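Local coordinates for protein elongation factor 1-beta (Pyrococcus horikoshii OT-3, PDB 7CSL) that probably promotes exchange of GDP for GTP on elongation factor 1-alpha, so that the factor can again carry aminoacyl-tRNA in translation, at residues N5-I10 with Y56-D61; P33-L38 with E63-D68. All coordinates share one frame; numbering follows the deposited sequence.

Contact 1: N5-I10 with Y56-D61; sequences NLVGVI and YVLGRD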
ATOM      1  N   ASN C   5     -10.878  14.764  -1.934  1.00 43.81           N
ATOM      2  CA  ASN C   5      -9.454  14.721  -2.269  1.00 42.57           C
ATOM      3  C   ASN C   5      -8.788  13.339  -2.214  1.00 43.56           C
ATOM      4  O   ASN C   5      -7.581  13.261  -2.325  1.00 39.44           O
ATOM      5  CB  ASN C   5      -8.704  15.736  -1.410  1.00 42.67           C
ATOM      6  CG  ASN C   5      -8.779  15.417   0.052  1.00 42.40           C
ATOM      7  OD1 ASN C   5      -9.297  14.393   0.444  1.00 41.74           O
ATOM      8  ND2 ASN C   5      -8.241  16.290   0.877  1.00 48.18           N
ATOM      9  N   LEU C   6      -9.589  12.276  -2.087  1.00 38.35           N
ATOM     10  CA  LEU C   6      -9.118  10.909  -1.896  1.00 39.93           C
ATOM     11  C   LEU C   6      -9.968   9.932  -2.743  1.00 37.96           C
ATOM     12  O   LEU C   6     -11.185  10.019  -2.772  1.00 37.37           O
ATOM     13  CB  LEU C   6      -9.231  10.566  -0.422  1.00 38.43           C
ATOM     14  CG  LEU C   6      -8.450   9.416   0.159  1.00 42.58           C
ATOM     15  CD1 LEU C   6      -6.936   9.576  -0.129  1.00 40.88           C
ATOM     16  CD2 LEU C   6      -8.746   9.317   1.648  1.00 42.08           C
ATOM     17  N   VAL C   7      -9.304   9.088  -3.529  1.00 40.32           N
ATOM     18  CA  VAL C   7      -9.970   7.988  -4.208  1.00 42.09           C
ATOM     19  C   VAL C   7      -9.556   6.668  -3.536  1.00 40.10           C
ATOM     20  O   VAL C   7      -8.392   6.458  -3.222  1.00 36.55           O
ATOM     21  CB  VAL C   7      -9.676   8.012  -5.715  1.00 42.42           C
ATOM     22  CG1 VAL C   7      -8.257   7.587  -5.998  1.00 44.36           C
ATOM     23  CG2 VAL C   7     -10.656   7.122  -6.449  1.00 49.75           C
ATOM     24  N   GLY C   8     -10.517   5.818  -3.237  1.00 37.71           N
ATOM     25  CA  GLY C   8     -10.209   4.464  -2.749  1.00 37.91           C
ATOM     26  C   GLY C   8     -10.818   3.437  -3.681  1.00 39.77           C
ATOM     27  O   GLY C   8     -12.019   3.508  -3.956  1.00 34.78           O
ATOM     28  N   VAL C   9     -10.020   2.497  -4.198  1.00 35.08           N
ATOM     29  CA  VAL C   9     -10.565   1.460  -5.101  1.00 36.10           C
ATOM     30  C   VAL C   9     -11.031   0.302  -4.266  1.00 37.06           C
ATOM     31  O   VAL C   9     -10.210  -0.265  -3.548  1.00 39.89           O
ATOM     32  CB  VAL C   9      -9.550   1.068  -6.165  1.00 43.98           C
ATOM     33  CG1 VAL C   9     -10.105   0.004  -7.150  1.00 41.59           C
ATOM     34  CG2 VAL C   9      -9.113   2.324  -6.896  1.00 43.05           C
ATOM     35  N   ILE C  10     -12.349   0.005  -4.279  1.00 33.43           N
ATOM     36  CA  ILE C  10     -12.897  -1.134  -3.544  1.00 34.61           C
ATOM     37  C   ILE C  10     -13.307  -2.276  -4.485  1.00 35.71           C
ATOM     38  O   ILE C  10     -14.174  -2.091  -5.323  1.00 30.52           O
ATOM     39  CB  ILE C  10     -14.144  -0.761  -2.635  1.00 34.28           C
ATOM     40  CG1 ILE C  10     -13.749   0.261  -1.562  1.00 36.48           C
ATOM     41  CG2 ILE C  10     -14.698  -2.032  -2.019  1.00 34.07           C
ATOM     42  CD1 ILE C  10     -14.900   0.751  -0.697  1.00 36.43           C
ATOM     43  N   TYR C  56     -14.481   3.017  -7.740  1.00 34.60           N
ATOM     44  CA  TYR C  56     -13.582   4.143  -7.468  1.00 32.32           C
ATOM     45  C   TYR C  56     -14.347   5.107  -6.567  1.00 36.32           C
ATOM     46  O   TYR C  56     -15.009   6.040  -7.033  1.00 42.56           O
ATOM     47  CB  TYR C  56     -13.104   4.752  -8.768  1.00 38.66           C
ATOM     48  CG  TYR C  56     -12.193   3.807  -9.497  1.00 36.11           C
ATOM     49  CD1 TYR C  56     -12.688   2.616 -10.059  1.00 37.63           C
ATOM     50  CD2 TYR C  56     -10.837   4.051  -9.585  1.00 42.25           C
ATOM     51  CE1 TYR C  56     -11.852   1.702 -10.678  1.00 42.03           C
ATOM     52  CE2 TYR C  56      -9.982   3.149 -10.238  1.00 40.76           C
ATOM     53  CZ  TYR C  56     -10.499   1.972 -10.785  1.00 42.60           C
ATOM     54  OH  TYR C  56      -9.681   1.046 -11.436  1.00 48.60           O
ATOM     55  N   VAL C  57     -14.267   4.853  -5.268  1.00 33.60           N
ATOM     56  CA  VAL C  57     -15.002   5.654  -4.279  1.00 33.68           C
ATOM     57  C   VAL C  57     -14.221   6.939  -3.988  1.00 36.68           C
ATOM     58  O   VAL C  57     -13.044   6.865  -3.694  1.00 36.15           O
ATOM     59  CB  VAL C  57     -15.234   4.860  -2.987  1.00 35.42           C
ATOM     60  CG1 VAL C  57     -16.139   5.605  -1.998  1.00 34.81           C
ATOM     61  CG2 VAL C  57     -15.904   3.504  -3.294  1.00 37.75           C
ATOM     62  N   LEU C  58     -14.925   8.084  -4.006  1.00 35.13           N
ATOM     63  CA  LEU C  58     -14.394   9.379  -3.656  1.00 35.65           C
ATOM     64  C   LEU C  58     -14.652   9.685  -2.191  1.00 33.90           C
ATOM     65  O   LEU C  58     -15.766   9.488  -1.652  1.00 34.84           O
ATOM     66  CB  LEU C  58     -15.018  10.486  -4.523  1.00 34.94           C
ATOM     67  CG  LEU C  58     -14.917  10.216  -6.017  1.00 40.01           C
ATOM     68  CD1 LEU C  58     -15.715  11.210  -6.826  1.00 38.44           C
ATOM     69  CD2 LEU C  58     -13.431  10.178  -6.409  1.00 43.71           C
ATOM     70  N   GLY C  59     -13.635  10.188  -1.541  1.00 33.43           N
ATOM     71  CA  GLY C  59     -13.733  10.565  -0.135  1.00 31.71           C
ATOM     72  C   GLY C  59     -12.819  11.723   0.215  1.00 36.30           C
ATOM     73  O   GLY C  59     -12.383  12.476  -0.667  1.00 37.18           O
ATOM     74  N   ARG C  60     -12.502  11.827   1.510  1.00 38.89           N
ATOM     75  CA  ARG C  60     -11.675  12.900   2.067  1.00 42.47           C
ATOM     76  C   ARG C  60     -10.589  12.363   2.996  1.00 37.77           C
ATOM     77  O   ARG C  60     -10.799  11.446   3.764  1.00 38.07           O
ATOM     78  CB  ARG C  60     -12.525  13.927   2.840  1.00 41.36           C
ATOM     79  CG  ARG C  60     -13.277  14.862   1.910  1.00 44.95           C
ATOM     80  CD  ARG C  60     -13.692  16.150   2.600  1.00 50.33           C
ATOM     81  NE  ARG C  60     -12.575  17.079   2.804  1.00 56.10           N
ATOM     82  CZ  ARG C  60     -11.974  17.804   1.848  1.00 60.67           C
ATOM     83  NH1 ARG C  60     -12.333  17.722   0.565  1.00 61.06           N
ATOM     84  NH2 ARG C  60     -10.970  18.610   2.177  1.00 64.36           N
ATOM     85  N   ASP C  61      -9.421  12.980   2.930  1.00 44.87           N
ATOM     86  CA  ASP C  61      -8.292  12.486   3.667  1.00 42.18           C
ATOM     87  C   ASP C  61      -8.345  13.140   5.056  1.00 44.82           C
ATOM     88  O   ASP C  61      -7.572  14.049   5.344  1.00 47.95           O
ATOM     89  CB  ASP C  61      -7.032  12.819   2.887  1.00 40.87           C
ATOM     90  CG  ASP C  61      -5.795  12.306   3.521  1.00 43.58           C
ATOM     91  OD1 ASP C  61      -5.854  11.689   4.621  1.00 46.02           O
ATOM     92  OD2 ASP C  61      -4.737  12.558   2.887  1.00 41.27           O
TER
HETATM   93  O   HOH W   1      -8.208  16.504   3.622  1.00 54.30           O
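The amide of N5 stacks on one face of the R60 guanidinium, their planes 21° apart, its CG riding toward the rim. Farther along, the Y56 ring carries V9 CG1 over one face, again near the rim, and has V7 CG2 at its edge; V9 CG2 meets ring atom CE2 at 3.6 Å. Branched valines suit these extended positions and give the ring an apolar side, while its hydroxyl is hydrogen-bonded to K54. N5 also holds the backbone just after strand 50-59: with CG turned between the backbone N and the carbonyl carbon (chi1 63°), OD1 takes the N-H of D61 on an in-plane lone pair at 2.9 Å. Its ND2 donates to a water that in turn donates to D61 O. The backbones pair as antiparallel strands, the central pair of the four-stranded sheet of this exchange domain, and start with a classic beta bulge: N5 and L6 both face G59. G59 O accepts N5 N in the carbonyl plane at 3.0 Å and L6 N from 53° above that plane. Glycines at G8 and G59 place no side chain on the face that bears L6 and V57, where helix 67-75 packs. There I10 CD1 reaches V57 CG2 at 3.9 Å, and L6 CD2 lies 3.6 Å from R60 O. A leucine in place of N5 would probably leave the D61 N-H without its acceptor and the R60 guanidinium without its stacked amide. R60 also pairs with E62, and D61 with R90 of the last strand.

Contact 2: P33-L38 with E63-D68; sequences PEKYGL and EGYSFD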
ATOM      1  N   PRO C  33     -22.465   5.659   1.357  1.00 38.88           N
ATOM      2  CA  PRO C  33     -23.023   6.782   2.129  1.00 40.05           C
ATOM      3  C   PRO C  33     -22.897   8.151   1.457  1.00 42.59           C
ATOM      4  O   PRO C  33     -21.953   8.389   0.691  1.00 48.14           O
ATOM      5  CB  PRO C  33     -22.231   6.739   3.425  1.00 40.09           C
ATOM      6  CG  PRO C  33     -21.734   5.342   3.546  1.00 41.40           C
ATOM      7  CD  PRO C  33     -21.485   4.885   2.135  1.00 42.96           C
ATOM      8  N   GLU C  34     -23.828   9.044   1.794  1.00 46.29           N
ATOM      9  CA  GLU C  34     -24.006  10.324   1.129  1.00 49.22           C
ATOM     10  C   GLU C  34     -22.736  11.173   1.029  1.00 41.33           C
ATOM     11  O   GLU C  34     -22.545  11.820   0.008  1.00 41.24           O
ATOM     12  CB  GLU C  34     -25.129  11.164   1.790  1.00 51.58           C
ATOM     13  CG  GLU C  34     -25.516  12.425   0.998  1.00 50.95           C
ATOM     14  CD  GLU C  34     -26.511  13.345   1.723  1.00 60.43           C
ATOM     15  OE1 GLU C  34     -27.368  12.833   2.479  1.00 62.59           O
ATOM     16  OE2 GLU C  34     -26.456  14.589   1.519  1.00 59.53           O
ATOM     17  N   LYS C  35     -21.910  11.205   2.069  1.00 37.39           N
ATOM     18  CA  LYS C  35     -20.689  12.020   2.034  1.00 39.58           C
ATOM     19  C   LYS C  35     -19.572  11.404   1.168  1.00 41.23           C
ATOM     20  O   LYS C  35     -18.585  12.087   0.950  1.00 44.46           O
ATOM     21  CB  LYS C  35     -20.120  12.358   3.422  1.00 42.57           C
ATOM     22  CG  LYS C  35     -19.529  11.216   4.234  1.00 47.00           C
ATOM     23  CD  LYS C  35     -19.042  11.759   5.586  1.00 48.60           C
ATOM     24  CE  LYS C  35     -18.165  10.790   6.364  1.00 50.79           C
ATOM     25  NZ  LYS C  35     -18.826   9.466   6.493  1.00 58.27           N
ATOM     26  N   TYR C  36     -19.734  10.170   0.673  1.00 38.82           N
ATOM     27  CA  TYR C  36     -18.794   9.613  -0.337  1.00 37.09           C
ATOM     28  C   TYR C  36     -19.373   9.840  -1.724  1.00 38.75           C
ATOM     29  O   TYR C  36     -20.559  10.075  -1.871  1.00 45.21           O
ATOM     30  CB  TYR C  36     -18.528   8.141  -0.071  1.00 35.91           C
ATOM     31  CG  TYR C  36     -18.007   7.866   1.300  1.00 37.70           C
ATOM     32  CD1 TYR C  36     -16.656   7.929   1.582  1.00 38.73           C
ATOM     33  CD2 TYR C  36     -18.862   7.547   2.337  1.00 40.63           C
ATOM     34  CE1 TYR C  36     -16.194   7.678   2.856  1.00 43.79           C
ATOM     35  CE2 TYR C  36     -18.406   7.298   3.611  1.00 36.46           C
ATOM     36  CZ  TYR C  36     -17.075   7.372   3.865  1.00 40.93           C
ATOM     37  OH  TYR C  36     -16.586   7.118   5.104  1.00 39.85           O
ATOM     38  N   GLY C  37     -18.528   9.809  -2.733  1.00 37.12           N
ATOM     39  CA  GLY C  37     -18.970   9.890  -4.091  1.00 38.01           C
ATOM     40  C   GLY C  37     -18.430   8.727  -4.828  1.00 34.02           C
ATOM     41  O   GLY C  37     -17.772   7.889  -4.252  1.00 40.29           O
ATOM     42  N   LEU C  38     -18.668   8.692  -6.127  1.00 36.76           N
ATOM     43  CA  LEU C  38     -18.259   7.570  -6.948  1.00 38.94           C
ATOM     44  C   LEU C  38     -17.768   8.081  -8.281  1.00 39.17           C
ATOM     45  O   LEU C  38     -18.518   8.721  -8.997  1.00 33.65           O
ATOM     46  CB  LEU C  38     -19.456   6.632  -7.163  1.00 39.38           C
ATOM     47  CG  LEU C  38     -19.205   5.375  -7.971  1.00 37.72           C
ATOM     48  CD1 LEU C  38     -18.238   4.431  -7.269  1.00 38.90           C
ATOM     49  CD2 LEU C  38     -20.503   4.636  -8.192  1.00 40.56           C
ATOM     50  N   GLU C  63     -10.110  12.215   9.424  1.00 51.00           N
ATOM     51  CA  GLU C  63     -10.864  11.385  10.396  1.00 50.89           C
ATOM     52  C   GLU C  63     -12.348  11.451  10.054  1.00 44.70           C
ATOM     53  O   GLU C  63     -12.834  12.475   9.580  1.00 41.94           O
ATOM     54  CB  GLU C  63     -10.663  11.880  11.851  1.00 57.79           C
ATOM     55  CG  GLU C  63     -11.306  10.986  12.921  1.00 64.35           C
ATOM     56  CD  GLU C  63     -10.681  11.104  14.321  1.00 73.57           C
ATOM     57  OE1 GLU C  63      -9.719  11.875  14.516  1.00 73.16           O
ATOM     58  OE2 GLU C  63     -11.156  10.409  15.250  1.00 80.64           O
ATOM     59  N   GLY C  64     -13.060  10.363  10.299  1.00 40.62           N
ATOM     60  CA  GLY C  64     -14.464  10.260   9.932  1.00 44.58           C
ATOM     61  C   GLY C  64     -14.698   9.618   8.566  1.00 44.63           C
ATOM     62  O   GLY C  64     -15.785   9.134   8.304  1.00 47.03           O
ATOM     63  N   TYR C  65     -13.692   9.619   7.695  1.00 43.47           N
ATOM     64  CA  TYR C  65     -13.796   8.929   6.401  1.00 45.41           C
ATOM     65  C   TYR C  65     -12.995   7.628   6.408  1.00 44.22           C
ATOM     66  O   TYR C  65     -11.875   7.553   6.925  1.00 43.72           O
ATOM     67  CB  TYR C  65     -13.340   9.808   5.259  1.00 43.69           C
ATOM     68  CG  TYR C  65     -14.245  10.980   4.927  1.00 46.82           C
ATOM     69  CD1 TYR C  65     -14.362  12.089   5.804  1.00 45.29           C
ATOM     70  CD2 TYR C  65     -14.927  11.028   3.717  1.00 43.61           C
ATOM     71  CE1 TYR C  65     -15.135  13.190   5.464  1.00 46.63           C
ATOM     72  CE2 TYR C  65     -15.733  12.120   3.389  1.00 45.98           C
ATOM     73  CZ  TYR C  65     -15.831  13.200   4.261  1.00 42.71           C
ATOM     74  OH  TYR C  65     -16.638  14.261   3.916  1.00 39.69           O
ATOM     75  N   SER C  66     -13.619   6.614   5.848  1.00 39.10           N
ATOM     76  CA  SER C  66     -13.090   5.284   5.830  1.00 40.79           C
ATOM     77  C   SER C  66     -13.683   4.580   4.626  1.00 36.72           C
ATOM     78  O   SER C  66     -14.907   4.434   4.505  1.00 34.72           O
ATOM     79  CB  SER C  66     -13.467   4.569   7.121  1.00 44.46           C
ATOM     80  OG  SER C  66     -13.292   3.191   7.003  1.00 42.97           O
ATOM     81  N   PHE C  67     -12.826   4.147   3.714  1.00 33.30           N
ATOM     82  CA  PHE C  67     -13.282   3.249   2.644  1.00 32.66           C
ATOM     83  C   PHE C  67     -13.589   1.851   3.214  1.00 34.81           C
ATOM     84  O   PHE C  67     -14.407   1.149   2.659  1.00 35.12           O
ATOM     85  CB  PHE C  67     -12.265   3.206   1.485  1.00 32.70           C
ATOM     86  CG  PHE C  67     -12.018   4.543   0.885  1.00 35.07           C
ATOM     87  CD1 PHE C  67     -13.055   5.240   0.249  1.00 34.52           C
ATOM     88  CD2 PHE C  67     -10.796   5.166   1.030  1.00 37.83           C
ATOM     89  CE1 PHE C  67     -12.848   6.496  -0.267  1.00 36.05           C
ATOM     90  CE2 PHE C  67     -10.588   6.420   0.507  1.00 39.02           C
ATOM     91  CZ  PHE C  67     -11.627   7.095  -0.143  1.00 35.51           C
ATOM     92  N   ASP C  68     -13.013   1.489   4.363  1.00 36.40           N
ATOM     93  CA  ASP C  68     -13.326   0.218   5.003  1.00 38.98           C
ATOM     94  C   ASP C  68     -14.799   0.126   5.415  1.00 42.48           C
ATOM     95  O   ASP C  68     -15.368  -0.950   5.374  1.00 43.73           O
ATOM     96  CB  ASP C  68     -12.442  -0.029   6.254  1.00 43.32           C
ATOM     97  CG  ASP C  68     -11.094  -0.705   5.926  1.00 45.79           C
ATOM     98  OD1 ASP C  68     -10.670  -0.731   4.760  1.00 52.83           O
ATOM     99  OD2 ASP C  68     -10.453  -1.209   6.854  1.00 43.76           O
TER
HETATM  100  O   HOH W   2     -17.200  14.738   1.238  1.00 49.15           O
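K35 runs from the hydroxyl of Y65 across one face of its ring, a place where a long, flexible side chain with a charged end fits well. CB starts 4.0 Å from Y65 OH, and CG comes near CE2. CD then passes above CZ, and CE sits almost over the ring centre, 3.8 Å from the centroid, in a CH-pi contact. CE also lies 3.5 Å from G64 O. The bend at chi4 turns NZ outward over the same face, almost on the ring normal and 5.0 Å from the centroid, a cation-pi pair. A water bridges K35 O and Y65 OH. Y65 in turn directs its edge toward the face of Y36, an offset edge-to-face pair with planes at 76°; CD2 of Y65 meets CE1 of Y36 at 3.7 Å. Tyrosine suits Y36's place because its ring packs while its hydroxyl reaches the backbone of 63-68: S66 N donates to Y36 OH over 3.1 Å, nearly straight at 163°. S66 itself is the N-cap of the helix that follows, its OG bonded to E69 N, and at G64's backbone angles a CB would jam against the preceding carbonyl O. Y36's hydroxyl bond and ring packing pin the type I turn P33-Y36, leading into strand 37-47, to the start of helix 67-75, with Y36 resting on V70 of that helix and on V57 of strand 50-59.

Overall arrangement
From the N terminus, strand 6-14 leads through helix 21-29 to the turn at 33-36, then strands 37-47 and 50-59 form an antiparallel hairpin; helix 67-75 follows, and strand 80-90 ends the chain beside 6-14. Contact 1 closes the loop from 5-10 to 56-61, joining the first strand to the hairpin's second. Contact 2 closes a shorter one, from 33-38 to 63-68. The two loops cross rather than nest, since 33-38 lies inside the first and 63-68 beyond it. They touch directly: L58 N probably bonds G37 O, and F67 packs against V57 and I10. Together they tie the starts of strands 6-14 and 37-47 and the end of 50-59 to the start of helix 67-75.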